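Local structure of putative lipoprotein (Bacteroides fragilis, 3NQI) at residues N122-K133 with T186-S197; I85-V96 with F150-D158. The protein is of unknown function but is a putative lipoprotein that has been classed among the lipid-binding proteins. All coordinates share one frame; numbering follows the deposited sequence. Where two conformers were deposited one is given.

Contact 1 (N122-K133 with T186-S197); sequences NTIVLPVLYRVK and TRTSSFKAYEIS
Tyr130 and Ser190 meet through their hydroxyls, Tyr130 OH and Ser190 OG lying 3.0 Å apart in a hydrogen bond that either group could donate. Ser190 OG comes in at the ring edge, near the ring plane, whereas Thr188, in one of its two conformers, sets its CB over the middle of one face, 4.2 Å from the Tyr130 centroid, as a CH-pi contact. Tyr130 carries CG between its backbone N and carbonyl carbon (chi1 65°), which lays the ring back across Thr188 and Ser190. Phe150 meets the same ring edge-to-face.

Further along this face, Leu126 and Tyr194 cross at about a right angle, with Leu126 CD2 3.9 Å from Tyr194 CE1. Ile124 O approaches the edge of the Tyr194 ring, and the phenol OH turns to Phe150 O of strand 148-155.

On the other face of the ladder Phe191 slants against two partners: its CD1 lies 3.7 Å from Val125 CG1, and its CE1 3.9 Å from Pro127 CB. Its ring also meets that of Phe107. Next to it Ala193 CB sits 4.1 Å from Val125 CG2, while the Leu129 side chain slants across that of Arg187, its CD1 3.8 Å from Arg187 CG.

Backbone bonds zip the strands together from Ile124–Tyr194 to Val132–Thr186, and Val128 N to Ser190 O, at 2.7 Å, is almost straight (176°). The whole is a twisted antiparallel beta ladder of ten bridges, joining strand 123-132 to strand 186-195, which also pairs in parallel with strand 78-87; its Tyr130 and Leu126 face packs on strands 148-155 and 165-174.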
loop_
_atom_site.group_PDB
_atom_site.type_symbol
_atom_site.label_atom_id
_atom_site.label_comp_id
_atom_site.label_asym_id
_atom_site.label_seq_id
_atom_site.Cartn_x
_atom_site.Cartn_y
_atom_site.Cartn_z
ATOM N N ASN A 122 8.927 8.918 -4.342
ATOM C CA ASN A 122 9.285 7.481 -4.545
ATOM C C ASN A 122 8.258 6.436 -4.095
ATOM O O ASN A 122 8.475 5.225 -4.274
ATOM C CB ASN A 122 10.537 7.205 -3.716
ATOM C CG ASN A 122 11.756 8.037 -4.184
ATOM O OD1 ASN A 122 12.189 7.931 -5.322
ATOM N ND2 ASN A 122 12.289 8.855 -3.294
ATOM N N THR A 123 7.212 6.881 -3.402
ATOM C CA THR A 123 6.285 5.967 -2.733
ATOM C C THR A 123 4.832 6.345 -2.931
ATOM O O THR A 123 4.428 7.488 -2.707
ATOM C CB THR A 123 6.547 5.866 -1.189
ATOM O OG1 THR A 123 7.906 5.511 -0.959
ATOM C CG2 THR A 123 5.602 4.795 -0.491
ATOM N N ILE A 124 4.026 5.354 -3.282
ATOM C CA ILE A 124 2.596 5.561 -3.272
ATOM C C ILE A 124 1.934 4.518 -2.337
ATOM O O ILE A 124 2.543 3.497 -1.999
ATOM C CB ILE A 124 1.970 5.488 -4.674
ATOM C CG1 ILE A 124 2.249 4.128 -5.277
ATOM C CG2 ILE A 124 2.493 6.678 -5.598
ATOM C CD1 ILE A 124 1.458 3.838 -6.596
ATOM N N VAL A 125 0.714 4.865 -1.908
ATOM C CA VAL A 125 0.008 4.103 -0.906
ATOM C C VAL A 125 -1.393 3.716 -1.368
ATOM O O VAL A 125 -2.142 4.568 -1.836
ATOM C CB VAL A 125 -0.047 4.818 0.437
ATOM C CG1 VAL A 125 -0.801 3.901 1.496
ATOM C CG2 VAL A 125 1.391 5.100 0.930
ATOM N N LEU A 126 -1.700 2.416 -1.261
ATOM C CA LEU A 126 -3.071 1.913 -1.509
ATOM C C LEU A 126 -3.804 1.601 -0.216
ATOM O O LEU A 126 -3.373 0.783 0.546
ATOM C CB LEU A 126 -3.046 0.686 -2.427
ATOM C CG LEU A 126 -2.893 0.864 -3.941
ATOM C CD1 LEU A 126 -1.832 1.794 -4.293
ATOM C CD2 LEU A 126 -2.716 -0.600 -4.597
ATOM N N PRO A 127 -4.937 2.297 0.066
ATOM C CA PRO A 127 -5.826 1.760 1.099
ATOM C C PRO A 127 -6.568 0.559 0.546
ATOM O O PRO A 127 -7.137 0.698 -0.539
ATOM C CB PRO A 127 -6.797 2.905 1.356
ATOM C CG PRO A 127 -6.396 4.003 0.446
ATOM C CD PRO A 127 -5.559 3.446 -0.624
ATOM N N VAL A 128 -6.477 -0.647 1.144
ATOM C CA VAL A 128 -7.219 -1.765 0.650
ATOM C C VAL A 128 -8.354 -2.170 1.646
ATOM O O VAL A 128 -8.112 -2.317 2.849
ATOM C CB VAL A 128 -6.304 -2.990 0.304
ATOM C CG1 VAL A 128 -7.134 -3.944 -0.520
ATOM C CG2 VAL A 128 -5.102 -2.526 -0.476
ATOM N N LEU A 129 -9.589 -2.254 1.142
ATOM C CA LEU A 129 -10.764 -2.836 1.859
ATOM C C LEU A 129 -11.003 -4.217 1.216
ATOM O O LEU A 129 -11.229 -4.352 0.006
ATOM C CB LEU A 129 -11.973 -1.913 1.801
ATOM C CG LEU A 129 -13.155 -1.992 2.791
ATOM C CD1 LEU A 129 -12.715 -1.803 4.229
ATOM C CD2 LEU A 129 -14.177 -0.931 2.418
ATOM N N TYR A 130 -10.869 -5.254 2.027
ATOM C CA TYR A 130 -10.930 -6.600 1.517
ATOM C C TYR A 130 -11.528 -7.611 2.509
ATOM O O TYR A 130 -11.865 -7.265 3.622
ATOM C CB TYR A 130 -9.559 -6.995 1.045
ATOM C CG TYR A 130 -8.464 -7.093 2.077
ATOM C CD1 TYR A 130 -7.859 -5.968 2.601
ATOM C CD2 TYR A 130 -7.990 -8.330 2.502
ATOM C CE1 TYR A 130 -6.856 -6.049 3.600
ATOM C CE2 TYR A 130 -6.963 -8.428 3.464
ATOM C CZ TYR A 130 -6.389 -7.293 3.987
ATOM O OH TYR A 130 -5.403 -7.393 4.908
ATOM N N ARG A 131 -11.680 -8.858 2.087
ATOM C CA ARG A 131 -12.385 -9.852 2.893
ATOM C C ARG A 131 -11.439 -10.934 3.352
ATOM O O ARG A 131 -10.722 -11.498 2.539
ATOM C CB ARG A 131 -13.513 -10.490 2.066
ATOM C CG ARG A 131 -14.726 -9.569 1.837
ATOM C CD ARG A 131 -15.631 -10.056 0.690
ATOM N NE ARG A 131 -15.020 -9.642 -0.548
ATOM C CZ ARG A 131 -15.441 -8.658 -1.335
ATOM N NH1 ARG A 131 -16.577 -8.003 -1.088
ATOM N NH2 ARG A 131 -14.696 -8.354 -2.400
ATOM N N VAL A 132 -11.448 -11.236 4.649
ATOM C CA VAL A 132 -10.652 -12.319 5.201
ATOM C C VAL A 132 -11.507 -13.443 5.817
ATOM O O VAL A 132 -12.729 -13.316 6.008
ATOM C CB VAL A 132 -9.625 -11.769 6.228
ATOM C CG1 VAL A 132 -8.647 -10.746 5.515
ATOM C CG2 VAL A 132 -10.298 -11.113 7.430
ATOM N N LYS A 133 -10.846 -14.561 6.129
ATOM C CA LYS A 133 -11.491 -15.657 6.831
ATOM C C LYS A 133 -11.722 -15.238 8.280
ATOM O O LYS A 133 -10.907 -14.550 8.856
ATOM C CB LYS A 133 -10.598 -16.879 6.781
ATOM C CG LYS A 133 -11.146 -18.127 7.463
ATOM C CD LYS A 133 -10.180 -19.299 7.249
ATOM C CE LYS A 133 -10.717 -20.582 7.856
ATOM N NZ LYS A 133 -9.732 -21.652 7.649
ATOM N N THR A 186 -15.153 -11.582 5.993
ATOM C CA THR A 186 -14.861 -10.698 7.122
ATOM C C THR A 186 -14.152 -9.425 6.633
ATOM O O THR A 186 -13.054 -9.481 6.137
ATOM C CB THR A 186 -14.055 -11.431 8.194
ATOM O OG1 THR A 186 -14.760 -12.630 8.551
ATOM C CG2 THR A 186 -13.801 -10.514 9.476
ATOM N N ARG A 187 -14.797 -8.277 6.801
ATOM C CA ARG A 187 -14.245 -7.038 6.302
ATOM C C ARG A 187 -12.993 -6.621 7.084
ATOM O O ARG A 187 -12.986 -6.665 8.317
ATOM C CB ARG A 187 -15.277 -5.909 6.357
ATOM C CG ARG A 187 -14.786 -4.630 5.688
ATOM C CD ARG A 187 -15.856 -3.556 5.737
ATOM N NE ARG A 187 -16.141 -3.181 7.102
ATOM C CZ ARG A 187 -17.281 -2.650 7.545
ATOM N NH1 ARG A 187 -18.319 -2.448 6.750
ATOM N NH2 ARG A 187 -17.395 -2.354 8.829
ATOM N N THR A 188 -11.945 -6.254 6.342
ATOM C CA THR A 188 -10.635 -5.840 6.858
ATOM C C THR A 188 -10.149 -4.643 6.055
ATOM O O THR A 188 -10.402 -4.600 4.847
ATOM C CB THR A 188 -9.608 -6.959 6.633
ATOM O OG1 THR A 188 -10.119 -8.147 7.211
ATOM C CG2 THR A 188 -8.218 -6.638 7.238
ATOM N N SER A 189 -9.419 -3.722 6.689
ATOM C CA SER A 189 -8.795 -2.612 5.978
ATOM C C SER A 189 -7.289 -2.634 6.274
ATOM O O SER A 189 -6.850 -3.023 7.382
ATOM C CB SER A 189 -9.463 -1.306 6.402
ATOM O OG SER A 189 -9.373 -1.189 7.790
ATOM N N SER A 190 -6.491 -2.319 5.269
ATOM C CA SER A 190 -5.045 -2.184 5.424
ATOM C C SER A 190 -4.490 -1.147 4.464
ATOM O O SER A 190 -4.963 -1.032 3.330
ATOM C CB SER A 190 -4.324 -3.495 5.106
ATOM O OG SER A 190 -4.802 -4.612 5.832
ATOM N N PHE A 191 -3.444 -0.441 4.868
ATOM C CA PHE A 191 -2.664 0.332 3.901
ATOM C C PHE A 191 -1.530 -0.532 3.359
ATOM O O PHE A 191 -0.972 -1.327 4.119
ATOM C CB PHE A 191 -2.067 1.512 4.504
ATOM C CG PHE A 191 -3.052 2.569 4.828
ATOM C CD1 PHE A 191 -3.600 3.337 3.836
ATOM C CD2 PHE A 191 -3.385 2.816 6.124
ATOM C CE1 PHE A 191 -4.508 4.359 4.158
ATOM C CE2 PHE A 191 -4.294 3.798 6.440
ATOM C CZ PHE A 191 -4.828 4.580 5.449
ATOM N N LYS A 192 -1.229 -0.385 2.066
ATOM C CA LYS A 192 -0.067 -1.069 1.432
ATOM C C LYS A 192 0.758 0.017 0.742
ATOM O O LYS A 192 0.240 0.800 -0.061
ATOM C CB LYS A 192 -0.554 -2.110 0.434
ATOM C CG LYS A 192 -1.359 -3.244 1.093
ATOM C CD LYS A 192 -0.356 -4.232 1.793
ATOM C CE LYS A 192 -0.997 -5.158 2.724
ATOM N NZ LYS A 192 0.117 -5.838 3.457
ATOM N N ALA A 193 2.032 0.087 1.106
ATOM C CA ALA A 193 2.946 1.085 0.577
ATOM C C ALA A 193 3.935 0.448 -0.413
ATOM O O ALA A 193 4.480 -0.657 -0.169
ATOM C CB ALA A 193 3.694 1.799 1.730
ATOM N N TYR A 194 4.150 1.155 -1.533
ATOM C CA TYR A 194 4.919 0.681 -2.694
ATOM C C TYR A 194 6.024 1.639 -3.068
ATOM O O TYR A 194 5.781 2.796 -3.469
ATOM C CB TYR A 194 4.042 0.503 -3.948
ATOM C CG TYR A 194 2.934 -0.485 -3.738
ATOM C CD1 TYR A 194 1.740 -0.110 -3.143
ATOM C CD2 TYR A 194 3.107 -1.790 -4.059
ATOM C CE1 TYR A 194 0.743 -1.039 -2.876
ATOM C CE2 TYR A 194 2.097 -2.743 -3.838
ATOM C CZ TYR A 194 0.948 -2.381 -3.261
ATOM O OH TYR A 194 -0.010 -3.337 -3.008
ATOM N N GLU A 195 7.254 1.136 -2.982
ATOM C CA GLU A 195 8.398 1.900 -3.489
ATOM C C GLU A 195 8.434 1.730 -5.005
ATOM O O GLU A 195 8.648 0.631 -5.512
ATOM C CB GLU A 195 9.726 1.381 -2.841
ATOM C CG GLU A 195 10.817 2.437 -2.691
ATOM C CD GLU A 195 11.406 2.927 -4.020
ATOM O OE1 GLU A 195 11.379 2.174 -5.021
ATOM O OE2 GLU A 195 11.962 4.034 -4.052
ATOM N N ILE A 196 8.278 2.811 -5.743
ATOM C CA ILE A 196 8.090 2.744 -7.180
ATOM C C ILE A 196 9.258 3.370 -8.006
ATOM O O ILE A 196 9.119 3.523 -9.195
ATOM C CB ILE A 196 6.775 3.335 -7.615
ATOM C CG1 ILE A 196 6.666 4.803 -7.179
ATOM C CG2 ILE A 196 5.581 2.477 -7.066
ATOM C CD1 ILE A 196 5.625 5.557 -8.002
ATOM N N SER A 197 10.419 3.616 -7.386
ATOM C CA SER A 197 11.527 4.242 -8.103
ATOM C C SER A 197 11.987 3.394 -9.276
ATOM O O SER A 197 12.301 3.918 -10.350
ATOM C CB SER A 197 12.694 4.524 -7.166
ATOM O OG SER A 197 12.302 5.481 -6.209
#

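Contact 2 (I85-V96 with F150-D158)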
loop_
_atom_site.group_PDB
_atom_site.type_symbol
_atom_site.label_atom_id
_atom_site.label_comp_id
_atom_site.label_asym_id
_atom_site.label_seq_id
_atom_site.Cartn_x
_atom_site.Cartn_y
_atom_site.Cartn_z
ATOM N N ILE A 85 6.471 -4.423 -9.149
ATOM C CA ILE A 85 7.346 -5.010 -10.125
ATOM C C ILE A 85 7.123 -4.491 -11.568
ATOM O O ILE A 85 6.068 -3.905 -11.885
ATOM C CB ILE A 85 7.268 -6.540 -10.118
ATOM C CG1 ILE A 85 5.912 -7.020 -10.548
ATOM C CG2 ILE A 85 7.641 -7.173 -8.732
ATOM C CD1 ILE A 85 6.039 -8.074 -11.587
ATOM N N THR A 86 8.136 -4.685 -12.432
ATOM C CA THR A 86 7.983 -4.461 -13.845
ATOM C C THR A 86 8.162 -5.813 -14.473
ATOM O O THR A 86 8.932 -6.610 -13.994
ATOM C CB THR A 86 9.079 -3.546 -14.414
ATOM O OG1 THR A 86 10.356 -4.071 -14.040
ATOM C CG2 THR A 86 8.948 -2.141 -13.843
ATOM N N THR A 87 7.397 -6.084 -15.502
ATOM C CA THR A 87 7.605 -7.266 -16.315
ATOM C C THR A 87 7.111 -6.832 -17.713
ATOM O O THR A 87 6.353 -5.897 -17.809
ATOM C CB THR A 87 6.844 -8.460 -15.753
ATOM O OG1 THR A 87 7.184 -9.621 -16.502
ATOM C CG2 THR A 87 5.303 -8.224 -15.824
ATOM N N PRO A 88 7.588 -7.458 -18.777
ATOM C CA PRO A 88 7.226 -6.912 -20.098
ATOM C C PRO A 88 5.754 -7.004 -20.456
ATOM O O PRO A 88 5.215 -6.075 -21.006
ATOM C CB PRO A 88 8.050 -7.769 -21.061
ATOM C CG PRO A 88 9.178 -8.243 -20.253
ATOM C CD PRO A 88 8.647 -8.473 -18.888
ATOM N N LYS A 89 5.125 -8.129 -20.147
ATOM C CA LYS A 89 3.719 -8.356 -20.471
ATOM C C LYS A 89 3.102 -9.458 -19.594
ATOM O O LYS A 89 3.809 -10.133 -18.861
ATOM C CB LYS A 89 3.607 -8.743 -21.937
ATOM C CG LYS A 89 4.355 -10.032 -22.316
ATOM C CD LYS A 89 4.251 -10.354 -23.828
ATOM C CE LYS A 89 4.978 -11.644 -24.127
ATOM N NZ LYS A 89 4.793 -12.051 -25.539
ATOM N N VAL A 90 1.799 -9.675 -19.710
ATOM C CA VAL A 90 1.139 -10.702 -18.909
ATOM C C VAL A 90 1.732 -12.081 -19.216
ATOM O O VAL A 90 1.948 -12.416 -20.367
ATOM C CB VAL A 90 -0.377 -10.696 -19.131
ATOM C CG1 VAL A 90 -1.022 -11.908 -18.463
ATOM C CG2 VAL A 90 -0.977 -9.363 -18.623
ATOM N N GLY A 91 2.035 -12.860 -18.181
ATOM C CA GLY A 91 2.545 -14.237 -18.362
ATOM C C GLY A 91 4.059 -14.389 -18.297
ATOM O O GLY A 91 4.566 -15.516 -18.336
ATOM N N GLU A 92 4.790 -13.277 -18.205
ATOM C CA GLU A 92 6.260 -13.314 -18.113
ATOM C C GLU A 92 6.708 -13.345 -16.667
ATOM O O GLU A 92 5.923 -13.105 -15.758
ATOM C CB GLU A 92 6.894 -12.085 -18.800
ATOM C CG GLU A 92 6.602 -11.970 -20.294
ATOM C CD GLU A 92 7.518 -12.802 -21.159
ATOM O OE1 GLU A 92 7.631 -14.027 -20.948
ATOM O OE2 GLU A 92 8.126 -12.212 -22.078
ATOM N N SER A 93 8.001 -13.588 -16.485
ATOM C CA SER A 93 8.641 -13.690 -15.168
ATOM C C SER A 93 8.305 -12.573 -14.178
ATOM O O SER A 93 8.386 -11.385 -14.484
ATOM C CB SER A 93 10.173 -13.784 -15.334
ATOM O OG SER A 93 10.847 -13.555 -14.095
ATOM N N GLY A 94 7.961 -12.980 -12.966
ATOM C CA GLY A 94 7.500 -12.062 -11.944
ATOM C C GLY A 94 6.024 -11.705 -12.012
ATOM O O GLY A 94 5.518 -11.083 -11.074
ATOM N N ASP A 95 5.325 -12.033 -13.103
ATOM C CA ASP A 95 3.885 -11.668 -13.194
ATOM C C ASP A 95 3.059 -12.465 -12.169
ATOM O O ASP A 95 3.463 -13.535 -11.727
ATOM C CB ASP A 95 3.315 -11.874 -14.595
ATOM C CG ASP A 95 1.986 -11.135 -14.816
ATOM O OD1 ASP A 95 1.652 -10.160 -14.099
ATOM O OD2 ASP A 95 1.281 -11.511 -15.769
ATOM N N VAL A 96 1.928 -11.912 -11.793
ATOM C CA VAL A 96 1.055 -12.473 -10.770
ATOM C C VAL A 96 -0.375 -12.496 -11.341
ATOM O O VAL A 96 -0.810 -11.537 -11.989
ATOM C CB VAL A 96 1.126 -11.607 -9.454
ATOM C CG1 VAL A 96 0.144 -12.112 -8.400
ATOM C CG2 VAL A 96 2.543 -11.603 -8.891
ATOM N N PHE A 150 -0.789 -8.115 -2.294
ATOM C CA PHE A 150 -1.248 -7.062 -3.167
ATOM C C PHE A 150 -0.022 -6.545 -3.905
ATOM O O PHE A 150 0.784 -5.757 -3.339
ATOM C CB PHE A 150 -1.909 -5.935 -2.348
ATOM C CG PHE A 150 -3.036 -6.401 -1.490
ATOM C CD1 PHE A 150 -4.305 -6.514 -2.029
ATOM C CD2 PHE A 150 -2.798 -6.805 -0.171
ATOM C CE1 PHE A 150 -5.357 -6.971 -1.243
ATOM C CE2 PHE A 150 -3.832 -7.225 0.645
ATOM C CZ PHE A 150 -5.128 -7.304 0.110
ATOM N N THR A 151 0.147 -7.005 -5.139
ATOM C CA THR A 151 1.314 -6.647 -5.931
ATOM C C THR A 151 0.951 -5.684 -7.034
ATOM O O THR A 151 -0.005 -5.964 -7.811
ATOM C CB THR A 151 1.885 -7.908 -6.560
ATOM O OG1 THR A 151 2.244 -8.786 -5.526
ATOM C CG2 THR A 151 3.136 -7.632 -7.448
ATOM N N LEU A 152 1.678 -4.565 -7.131
ATOM C CA LEU A 152 1.492 -3.645 -8.288
ATOM C C LEU A 152 2.414 -4.049 -9.411
ATOM O O LEU A 152 3.644 -4.197 -9.199
ATOM C CB LEU A 152 1.717 -2.198 -7.951
ATOM C CG LEU A 152 0.641 -1.550 -7.136
ATOM C CD1 LEU A 152 1.120 -0.104 -6.846
ATOM C CD2 LEU A 152 -0.775 -1.596 -7.884
ATOM N N VAL A 153 1.840 -4.201 -10.611
ATOM C CA VAL A 153 2.609 -4.618 -11.782
ATOM C C VAL A 153 2.524 -3.538 -12.881
ATOM O O VAL A 153 1.437 -3.076 -13.260
ATOM C CB VAL A 153 2.158 -6.019 -12.298
ATOM C CG1 VAL A 153 3.106 -6.588 -13.445
ATOM C CG2 VAL A 153 2.046 -7.051 -11.117
ATOM N N CYS A 154 3.688 -3.133 -13.349
ATOM C CA CYS A 154 3.865 -2.325 -14.555
ATOM C C CYS A 154 4.284 -3.249 -15.702
ATOM O O CYS A 154 5.341 -3.927 -15.644
ATOM C CB CYS A 154 4.953 -1.309 -14.320
ATOM S SG CYS A 154 5.150 -0.208 -15.731
ATOM N N TYR A 155 3.447 -3.333 -16.726
ATOM C CA TYR A 155 3.772 -4.121 -17.938
ATOM C C TYR A 155 4.505 -3.192 -18.888
ATOM O O TYR A 155 3.918 -2.336 -19.537
ATOM C CB TYR A 155 2.532 -4.757 -18.595
ATOM C CG TYR A 155 1.860 -5.722 -17.646
ATOM C CD1 TYR A 155 2.428 -6.961 -17.364
ATOM C CD2 TYR A 155 0.713 -5.367 -16.984
ATOM C CE1 TYR A 155 1.841 -7.828 -16.465
ATOM C CE2 TYR A 155 0.111 -6.217 -16.082
ATOM C CZ TYR A 155 0.662 -7.438 -15.817
ATOM O OH TYR A 155 0.087 -8.258 -14.880
ATOM N N THR A 156 5.807 -3.367 -18.987
ATOM C CA THR A 156 6.595 -2.355 -19.680
ATOM C C THR A 156 6.416 -2.311 -21.211
ATOM O O THR A 156 6.626 -1.262 -21.800
ATOM C CB THR A 156 8.044 -2.476 -19.288
ATOM O OG1 THR A 156 8.498 -3.795 -19.611
ATOM C CG2 THR A 156 8.181 -2.201 -17.802
ATOM N N ASP A 157 5.989 -3.411 -21.841
ATOM C CA ASP A 157 5.649 -3.388 -23.278
ATOM C C ASP A 157 4.557 -2.374 -23.585
ATOM O O ASP A 157 4.470 -1.903 -24.688
ATOM C CB ASP A 157 5.154 -4.754 -23.792
ATOM C CG ASP A 157 6.288 -5.777 -23.977
ATOM O OD1 ASP A 157 7.489 -5.397 -23.863
ATOM O OD2 ASP A 157 5.969 -6.963 -24.230
ATOM N N ASP A 158 3.724 -2.050 -22.614
ATOM C CA ASP A 158 2.630 -1.111 -22.848
ATOM C C ASP A 158 3.041 0.343 -22.824
ATOM O O ASP A 158 2.229 1.223 -23.192
ATOM C CB ASP A 158 1.502 -1.344 -21.843
ATOM C CG ASP A 158 0.862 -2.731 -21.989
ATOM O OD1 ASP A 158 1.074 -3.381 -23.043
ATOM O OD2 ASP A 158 0.139 -3.167 -21.066
#
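Tyr155 and Asp95 meet at the heart of the tight part. The phenol donates from Tyr155 OH to Asp95 OD1 at 2.6 Å, reaching the carboxylate on its syn side, with ring and carboxylate planes nearly perpendicular (87°). Asp95 OD2 takes the N-H of Gly91, so both oxygens are held. The ring itself is clamped: Val90 CG2 lies over one face, 4.0 Å from the centroid, and Val153 CG1 is applied to the opposite one. Thr87 CG2 presses on Tyr155 CD1 at 3.5 Å, and Thr87 OG1, anti to the backbone N (chi1 -174°), bonds to Ser93 O, tying the loop to the strand. Arg171 is a second partner of the phenol oxygen. Backbone bonds run from Cys154 N to Ile85 O (180°) and from Thr87 N to Cys154 O.

Toward solvent the contact slackens. Asp157 N still bonds to Pro88 O at 2.9 Å, but the exposed Lys89 and Asp157 form no salt bridge, their NZ and OD2 atoms being 5.4 Å apart.

Strands 78-87 and 148-155 run parallel here, Ile85 packing beside Val153. Strand 165-174 pairs antiparallel with 148-155, and Ile199 of helix 197-207 touches Thr86 and Cys154 on the other face.

The centres of contacts 1 and 2 are 19 Å apart, yet the two touch where Phe150 and Leu152 of contact 2 meet contact 1. Tyr194 OH and Phe150 O, 2.6 Å apart, probably form a hydrogen bond; Val128 CG1 packs on Phe150 CE1 at 3.6 Å, and Tyr194 CG on Leu152 CD1 at the same distance. Strand 78-87 lies alongside both 148-155 and 186-195, and the four segments alternate along the chain. One bound cadmium ion lies about 7 Å from the Asn122 side chain, and a different one about 8 Å from that of Cys154. Contact 1 also borders a bound di(hydroxyethyl)ether (PEG) molecule, probably from the crystallisation liquor, near the Ser189 side chain.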